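Local coordinates for protein probable AP endonuclease (PDB 6KI3) that cleaves the DNA backbone on the 5' side of apurinic or apyrimidinic sites with three zinc ions, and removes mismatched 3' nucleotides as a 3'-5' exonuclease during repair, at residues A[83-86]-A[87-90]; A[98-101]-A[102-106]; A[195-198]-A[199-202]. All blocks are in the same frame, centred on the assembly; numbering follows the deposited sequence.

Interaction 1: A[83-86]-A[87-90]; sequences HGTY and LDVP. With ZN (zinc ion), chain K; nucleotides of chain D; nucleotides of chain B; nucleotides of chain C.
Thr85 and Asp88 close a type I beta turn in the loop that leaves strand 79-83 of the TIM barrel, at the end facing the zinc site and the DNA. Asp88 N donates to Thr85 O (3.3 Å, N-H...O 161°), reaching it from well above the carbonyl plane. The two side chains cross at about a right angle. The carboxylate of Asp88 folds back on the start of the turn, where OD2 accepts a weak, bent bond from Thr85 N at 2.8 Å. Thr85 OG1 sits between its own backbone N and carbonyl carbon (chi1 75°), which turns it toward the following residues: it accepts from Leu87 N at 3.3 Å, forming an ST turn inside the beta turn. Asp88 is in addition the centre of an inverse gamma turn, closed by a weak bond from Val89 N to Leu87 O.

Held this way, the corner residues Tyr86 and Leu87 are presented to the nucleic acid. DC9 of chain B lies over one face of the Tyr86 ring, displaced toward its rim. Carbonyl oxygen Tyr86 O comes to 3.2 Å from N3 of DG10 of chain D, and Leu87 CD2 packs on the same base, 3.4 Å from its C8. Val89 CG2 touches the sugar of that nucleotide. The turn thus forms one wall of the DNA-binding surface beside the metals.

At its upstream end the loop joins the zinc site directly. His83 shares its zinc with His120, Glu147 and a DNA phosphate; its NE2 is 2.2 Å from the metal, while ND1, on the other side of the ring, donates in the ring plane to a lone pair of Gly84 O at 2.7 Å, fixing the ring's rotation.

Interaction 2: A[98-101]-A[102-106]; sequences VTHF and IQQEL
The rings of His100 and Phe101 are met obliquely by the amide of Gln104 and the carboxylate of Glu105, one helical turn further on. Glu105 OE1 comes obliquely to Phe101, 3.5 Å from CD2, with the carboxylate and ring planes 51° apart. Gln104 OE1 approaches the other ortho carbon, CD1, at 3.8 Å, so oxygens of consecutive residues reach the two ortho carbons, both from the same side of the ring plane. The same Gln104 OE1 also lies 3.2 Å from His100 ND1 and nearly as close to CE1, but the ring and amide planes are 56° apart and the angle is too poor for a hydrogen bond. It is a van der Waals and polar contact at most.

All this happens on helix 96-112, the helix of the beta-alpha-beta unit that joins strands 79-83 and 116-120 of the barrel. Regular i to i+4 bonds carry the backbone, among them Ile102 N to Val98 O (3.2 Å) and Glu105 N to Phe101 O (3.2 Å), while Gln104 N adds a weak second bond to Phe101 O. Phe101 sends CG anti to its backbone N (chi1 -172°), which swings the ring toward the barrel loops, where it packs on Ala52 and Asp88. On the adjoining inner face Ile102 lays CG1 against Val98 O at 3.5 Å and reaches Leu117 and Leu119 of strand 116-120. Gln103 bends away, and its NE2 is bonded to Lys137 O.

Chemically, the residues divide the helix into a side packed on strand 116-120 (Ile102, Leu106) and a more exposed side (His100, Gln103, Gln104). Glu105 falls between them, its side chain against Phe101 and Leu117 in buried surroundings, and burial close to the carboxylate of Asp88 would be expected to raise its pKa.

Interaction 3: A[195-198]-A[199-202]; sequences ISSY and NDAG
Ser197 and Asp200 form a capping box at the start of helix 198-209, with Ser197 in the N-cap position. The stronger half of the box runs from Asp200 N to Ser197 OG, 3.1 Å long and fairly straight at 160°. The return half is weak: Ser197 N points to Asp200 OD2 over 3.5 Å. Ser197 OG can receive the first bond because it lies between its backbone N and carbonyl carbon (chi1 80°), turned inward over the first turn of the helix, while the Asp200 side chain points back toward the serine. The hydroxyl itself is 3.0 Å from Asp200 OD2. A carboxylate beside the N-terminal end of a helix would probably be favoured by the helix dipole.

Around this box the helical bonds begin at once, with Ala201 N donating to Ser197 O at 3.1 Å. Ala201 CB lies close to that same oxygen, on the side that faces helix 258-269.

Further out, the loop that delivers Ser197 is itself held. Ser196 N is bonded to Asn194 OD1 and Ser196 OG to Ile246 O, and Ile195 packs on Thr185 and Ile188 of helix 185-190, while its CA lies 4.0 Å from Asp200 CB. Tyr198, with CG anti to its backbone N, packs on Tyr260 and Cys261 of helix 258-269, and its OH is bonded to Glu264 OE1. Chain neighbours of the two box residues thus tie the start of helix 198-209 to helices 185-190 and 258-269. Tyr198 O, meanwhile, takes up the next link of the helix, accepting from Gly202 N at 2.8 Å.

Interactions 1 and 2 adjoin, their centres 9 Å apart, because helix 96-112 packs behind the loop that carries the zinc ligand His83. Two acids meet between them: Asp88 OD2 lies 2.8 Å from Glu105 OE1, close enough that the two carboxylates probably share a proton. Leu87 O also touches Val98 CG1, 3.2 Å away. The helix therefore backs the DNA-facing turn as a second shell, with the Glu105 side chain about 12 Å from a zinc ion. Interaction 3 stands apart on the opposite side of the chain's centre, its nearest atoms about 17 Å from those of interaction 1 and about 13 Å from the DNA.

Interaction 1: A[83-86]-A[87-90]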
# COMPACT_ATOMS: atom_id res chain seq x y z
N HIS A 83 -2.46 -1.98 6.94
CA HIS A 83 -1.23 -2.69 6.65
C HIS A 83 -1.01 -3.75 7.73
O HIS A 83 -1.08 -3.45 8.92
CB HIS A 83 -0.04 -1.73 6.60
CG HIS A 83 1.19 -2.32 5.97
ND1 HIS A 83 1.78 -3.47 6.43
CD2 HIS A 83 1.93 -1.91 4.91
CE1 HIS A 83 2.84 -3.75 5.68
NE2 HIS A 83 2.95 -2.82 4.75
N GLY A 84 -0.78 -4.98 7.30
CA GLY A 84 -0.54 -6.05 8.24
C GLY A 84 0.77 -5.89 8.97
O GLY A 84 1.66 -5.13 8.57
N THR A 85 0.90 -6.61 10.08
CA THR A 85 2.14 -6.61 10.83
C THR A 85 3.24 -7.29 10.02
O THR A 85 2.98 -8.01 9.05
CB THR A 85 1.98 -7.31 12.17
OG1 THR A 85 1.92 -8.73 11.96
CG2 THR A 85 0.71 -6.85 12.86
N TYR A 86 4.49 -7.05 10.43
CA TYR A 86 5.61 -7.70 9.77
C TYR A 86 5.70 -9.19 10.10
O TYR A 86 6.47 -9.90 9.46
CB TYR A 86 6.91 -6.99 10.15
CG TYR A 86 6.93 -5.53 9.76
CD1 TYR A 86 6.26 -5.09 8.63
CD2 TYR A 86 7.61 -4.59 10.53
CE1 TYR A 86 6.27 -3.75 8.27
CE2 TYR A 86 7.62 -3.26 10.18
CZ TYR A 86 6.95 -2.84 9.05
OH TYR A 86 6.95 -1.52 8.69
N LEU A 87 4.93 -9.66 11.08
CA LEU A 87 4.90 -11.07 11.45
C LEU A 87 3.82 -11.85 10.71
O LEU A 87 3.67 -13.05 10.96
CB LEU A 87 4.69 -11.22 12.96
CG LEU A 87 5.30 -10.18 13.90
CD1 LEU A 87 4.93 -10.50 15.34
CD2 LEU A 87 6.80 -10.11 13.74
N ASP A 88 3.08 -11.21 9.81
CA ASP A 88 1.98 -11.86 9.10
C ASP A 88 2.53 -12.60 7.88
O ASP A 88 2.30 -12.24 6.72
CB ASP A 88 0.92 -10.84 8.70
CG ASP A 88 0.19 -10.26 9.89
OD1 ASP A 88 0.16 -10.92 10.95
OD2 ASP A 88 -0.36 -9.14 9.77
N VAL A 89 3.26 -13.67 8.17
CA VAL A 89 3.84 -14.52 7.13
C VAL A 89 3.09 -15.85 7.13
O VAL A 89 3.47 -16.77 7.87
CB VAL A 89 5.35 -14.72 7.34
CG1 VAL A 89 5.98 -15.33 6.10
CG2 VAL A 89 6.01 -13.40 7.70
N PRO A 90 2.03 -16.00 6.33
CA PRO A 90 1.20 -17.21 6.42
C PRO A 90 1.90 -18.47 5.93
O PRO A 90 1.42 -19.57 6.23
CB PRO A 90 -0.02 -16.88 5.55
CG PRO A 90 0.07 -15.41 5.27
CD PRO A 90 1.51 -15.05 5.33
ZN ZN K . 4.32 -2.76 3.08
P DG D 10 9.09 -14.70 14.53
OP1 DG D 10 9.48 -15.99 13.92
OP2 DG D 10 10.11 -13.87 15.22
O5' DG D 10 8.39 -13.79 13.42
C5' DG D 10 7.37 -14.34 12.60
C4' DG D 10 7.67 -14.12 11.13
O4' DG D 10 7.81 -12.70 10.87
C3' DG D 10 8.96 -14.75 10.62
O3' DG D 10 8.80 -15.14 9.27
C2' DG D 10 9.98 -13.63 10.78
C1' DG D 10 9.13 -12.39 10.48
N9 DG D 10 9.56 -11.20 11.22
C8 DG D 10 9.79 -11.11 12.57
N7 DG D 10 10.14 -9.91 12.96
C5 DG D 10 10.15 -9.17 11.79
C6 DG D 10 10.46 -7.80 11.57
O6 DG D 10 10.80 -6.96 12.41
N1 DG D 10 10.35 -7.45 10.23
C2 DG D 10 9.98 -8.31 9.22
N2 DG D 10 9.92 -7.78 7.99
N3 DG D 10 9.68 -9.59 9.41
C4 DG D 10 9.79 -9.95 10.71
P DC B 9 13.63 2.29 7.47
OP1 DC B 9 13.60 3.25 6.39
OP2 DC B 9 13.44 2.74 8.82
O5' DC B 9 12.55 1.20 7.12
C5' DC B 9 12.52 0.68 5.81
C4' DC B 9 11.53 -0.45 5.69
O4' DC B 9 11.98 -1.58 6.45
C3' DC B 9 10.13 -0.16 6.21
O3' DC B 9 9.34 0.32 5.14
C2' DC B 9 9.63 -1.54 6.61
C1' DC B 9 10.88 -2.39 6.75
N1 DC B 9 11.07 -2.89 8.10
C2 DC B 9 10.81 -4.23 8.38
O2 DC B 9 10.44 -4.97 7.47
N3 DC B 9 11.00 -4.69 9.63
C4 DC B 9 11.40 -3.86 10.59
N4 DC B 9 11.54 -4.35 11.82
C5 DC B 9 11.67 -2.49 10.34
C6 DC B 9 11.49 -2.05 9.09
P DC C 2 7.45 1.84 9.33
OP1 DC C 2 8.47 2.86 9.65
OP2 DC C 2 7.86 0.54 8.76
O5' DC C 2 6.59 1.54 10.64
C5' DC C 2 6.11 2.61 11.44
C4' DC C 2 5.11 2.11 12.45
O4' DC C 2 5.77 1.21 13.39
C3' DC C 2 4.44 3.18 13.30
O3' DC C 2 3.12 2.78 13.61
C2' DC C 2 5.34 3.23 14.54
C1' DC C 2 5.73 1.76 14.70
N1 DC C 2 7.07 1.57 15.31
C2 DC C 2 7.29 0.50 16.19
O2 DC C 2 6.35 -0.27 16.44
N3 DC C 2 8.52 0.33 16.74
C4 DC C 2 9.50 1.18 16.44
N4 DC C 2 10.69 0.98 17.01
C5 DC C 2 9.30 2.28 15.55
C6 DC C 2 8.09 2.43 15.02

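Interaction 2: A[98-101]-A[102-106]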
# COMPACT_ATOMS: atom_id res chain seq x y z
N VAL A 98 0.50 -17.52 13.50
CA VAL A 98 0.58 -16.38 12.60
C VAL A 98 -0.70 -16.23 11.79
O VAL A 98 -1.27 -15.14 11.69
CB VAL A 98 1.81 -16.52 11.68
CG1 VAL A 98 1.72 -15.54 10.53
CG2 VAL A 98 3.09 -16.31 12.48
N THR A 99 -1.18 -17.33 11.19
CA THR A 99 -2.37 -17.25 10.35
C THR A 99 -3.60 -16.90 11.18
O THR A 99 -4.48 -16.16 10.71
CB THR A 99 -2.57 -18.58 9.60
OG1 THR A 99 -1.60 -18.67 8.55
CG2 THR A 99 -3.96 -18.67 9.01
N HIS A 100 -3.68 -17.41 12.41
CA HIS A 100 -4.81 -17.07 13.26
C HIS A 100 -4.84 -15.57 13.57
O HIS A 100 -5.92 -14.97 13.66
CB HIS A 100 -4.76 -17.87 14.56
CG HIS A 100 -5.82 -17.49 15.54
ND1 HIS A 100 -5.61 -16.58 16.55
CD2 HIS A 100 -7.11 -17.89 15.66
CE1 HIS A 100 -6.72 -16.43 17.25
NE2 HIS A 100 -7.64 -17.22 16.73
N PHE A 101 -3.67 -14.96 13.74
CA PHE A 101 -3.62 -13.52 14.00
C PHE A 101 -4.11 -12.72 12.80
O PHE A 101 -4.81 -11.72 12.97
CB PHE A 101 -2.19 -13.11 14.38
CG PHE A 101 -2.08 -11.69 14.86
CD1 PHE A 101 -2.39 -11.36 16.17
CD2 PHE A 101 -1.68 -10.69 13.99
CE1 PHE A 101 -2.29 -10.06 16.61
CE2 PHE A 101 -1.58 -9.38 14.43
CZ PHE A 101 -1.89 -9.06 15.74
N ILE A 102 -3.75 -13.15 11.59
CA ILE A 102 -4.27 -12.50 10.39
C ILE A 102 -5.78 -12.63 10.33
O ILE A 102 -6.47 -11.72 9.85
CB ILE A 102 -3.61 -13.11 9.13
CG1 ILE A 102 -2.09 -12.91 9.18
CG2 ILE A 102 -4.18 -12.50 7.86
CD1 ILE A 102 -1.36 -13.56 8.03
N GLN A 103 -6.33 -13.74 10.84
CA GLN A 103 -7.77 -13.92 10.84
C GLN A 103 -8.47 -12.89 11.73
O GLN A 103 -9.58 -12.45 11.41
CB GLN A 103 -8.13 -15.33 11.29
CG GLN A 103 -9.52 -15.77 10.88
CD GLN A 103 -9.70 -15.81 9.38
OE1 GLN A 103 -8.77 -16.14 8.64
NE2 GLN A 103 -10.89 -15.46 8.91
N GLN A 104 -7.81 -12.50 12.81
CA GLN A 104 -8.32 -11.48 13.69
C GLN A 104 -8.37 -10.12 13.03
O GLN A 104 -9.33 -9.44 13.12
CB GLN A 104 -7.50 -11.39 14.97
CG GLN A 104 -7.25 -12.71 15.63
CD GLN A 104 -6.43 -12.61 16.88
OE1 GLN A 104 -5.52 -13.39 17.10
NE2 GLN A 104 -6.75 -11.64 17.73
N GLU A 105 -7.31 -9.76 12.33
CA GLU A 105 -7.22 -8.48 11.63
C GLU A 105 -8.28 -8.38 10.53
O GLU A 105 -8.96 -7.36 10.41
CB GLU A 105 -5.82 -8.30 11.04
CG GLU A 105 -4.75 -7.99 12.06
CD GLU A 105 -3.36 -8.00 11.46
OE1 GLU A 105 -2.86 -9.10 11.14
OE2 GLU A 105 -2.76 -6.91 11.31
N LEU A 106 -8.44 -9.44 9.74
CA LEU A 106 -9.43 -9.43 8.67
C LEU A 106 -10.84 -9.24 9.23
O LEU A 106 -11.65 -8.50 8.67
CB LEU A 106 -9.35 -10.71 7.85
CG LEU A 106 -8.06 -10.91 7.05
CD1 LEU A 106 -8.02 -12.30 6.44
CD2 LEU A 106 -7.93 -9.85 5.97

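Interaction 3: A[195-198]-A[199-202]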
# COMPACT_ATOMS: atom_id res chain seq x y z
N ILE A 195 11.78 2.09 -13.61
CA ILE A 195 10.51 2.75 -13.89
C ILE A 195 10.73 4.26 -13.88
O ILE A 195 9.81 5.02 -13.56
CB ILE A 195 9.43 2.34 -12.88
CG1 ILE A 195 9.93 2.56 -11.45
CG2 ILE A 195 9.03 0.89 -13.09
CD1 ILE A 195 8.89 2.28 -10.38
N SER A 196 11.94 4.70 -14.23
CA SER A 196 12.28 6.11 -14.11
C SER A 196 11.58 6.95 -15.18
O SER A 196 11.00 8.00 -14.88
CB SER A 196 13.80 6.29 -14.19
OG SER A 196 14.43 5.72 -13.06
N SER A 197 11.63 6.51 -16.43
CA SER A 197 11.06 7.29 -17.52
C SER A 197 9.61 6.89 -17.78
O SER A 197 9.13 5.85 -17.31
CB SER A 197 11.88 7.12 -18.80
OG SER A 197 11.55 5.91 -19.46
N TYR A 198 8.91 7.74 -18.54
CA TYR A 198 7.53 7.46 -18.89
C TYR A 198 7.40 6.15 -19.65
O TYR A 198 6.49 5.35 -19.38
CB TYR A 198 6.97 8.62 -19.73
CG TYR A 198 5.50 8.50 -20.06
CD1 TYR A 198 5.06 7.76 -21.16
CD2 TYR A 198 4.54 9.14 -19.29
CE1 TYR A 198 3.72 7.65 -21.46
CE2 TYR A 198 3.19 9.04 -19.59
CZ TYR A 198 2.79 8.29 -20.68
OH TYR A 198 1.45 8.19 -20.99
N ASN A 199 8.31 5.90 -20.60
CA ASN A 199 8.24 4.67 -21.38
C ASN A 199 8.59 3.45 -20.53
O ASN A 199 8.00 2.38 -20.71
CB ASN A 199 9.18 4.76 -22.58
CG ASN A 199 8.93 3.67 -23.61
OD1 ASN A 199 8.00 3.75 -24.40
ND2 ASN A 199 9.77 2.64 -23.59
N ASP A 200 9.53 3.60 -19.59
CA ASP A 200 9.89 2.49 -18.72
C ASP A 200 8.71 2.04 -17.88
O ASP A 200 8.48 0.84 -17.71
CB ASP A 200 11.06 2.89 -17.82
CG ASP A 200 12.35 3.13 -18.59
OD1 ASP A 200 12.49 2.57 -19.70
OD2 ASP A 200 13.22 3.87 -18.08
N ALA A 201 7.93 2.99 -17.35
CA ALA A 201 6.73 2.64 -16.60
C ALA A 201 5.60 2.21 -17.53
O ALA A 201 4.85 1.28 -17.20
CB ALA A 201 6.29 3.83 -15.74
N GLY A 202 5.47 2.87 -18.68
CA GLY A 202 4.39 2.52 -19.60
C GLY A 202 4.49 1.10 -20.11
O GLY A 202 3.47 0.41 -20.26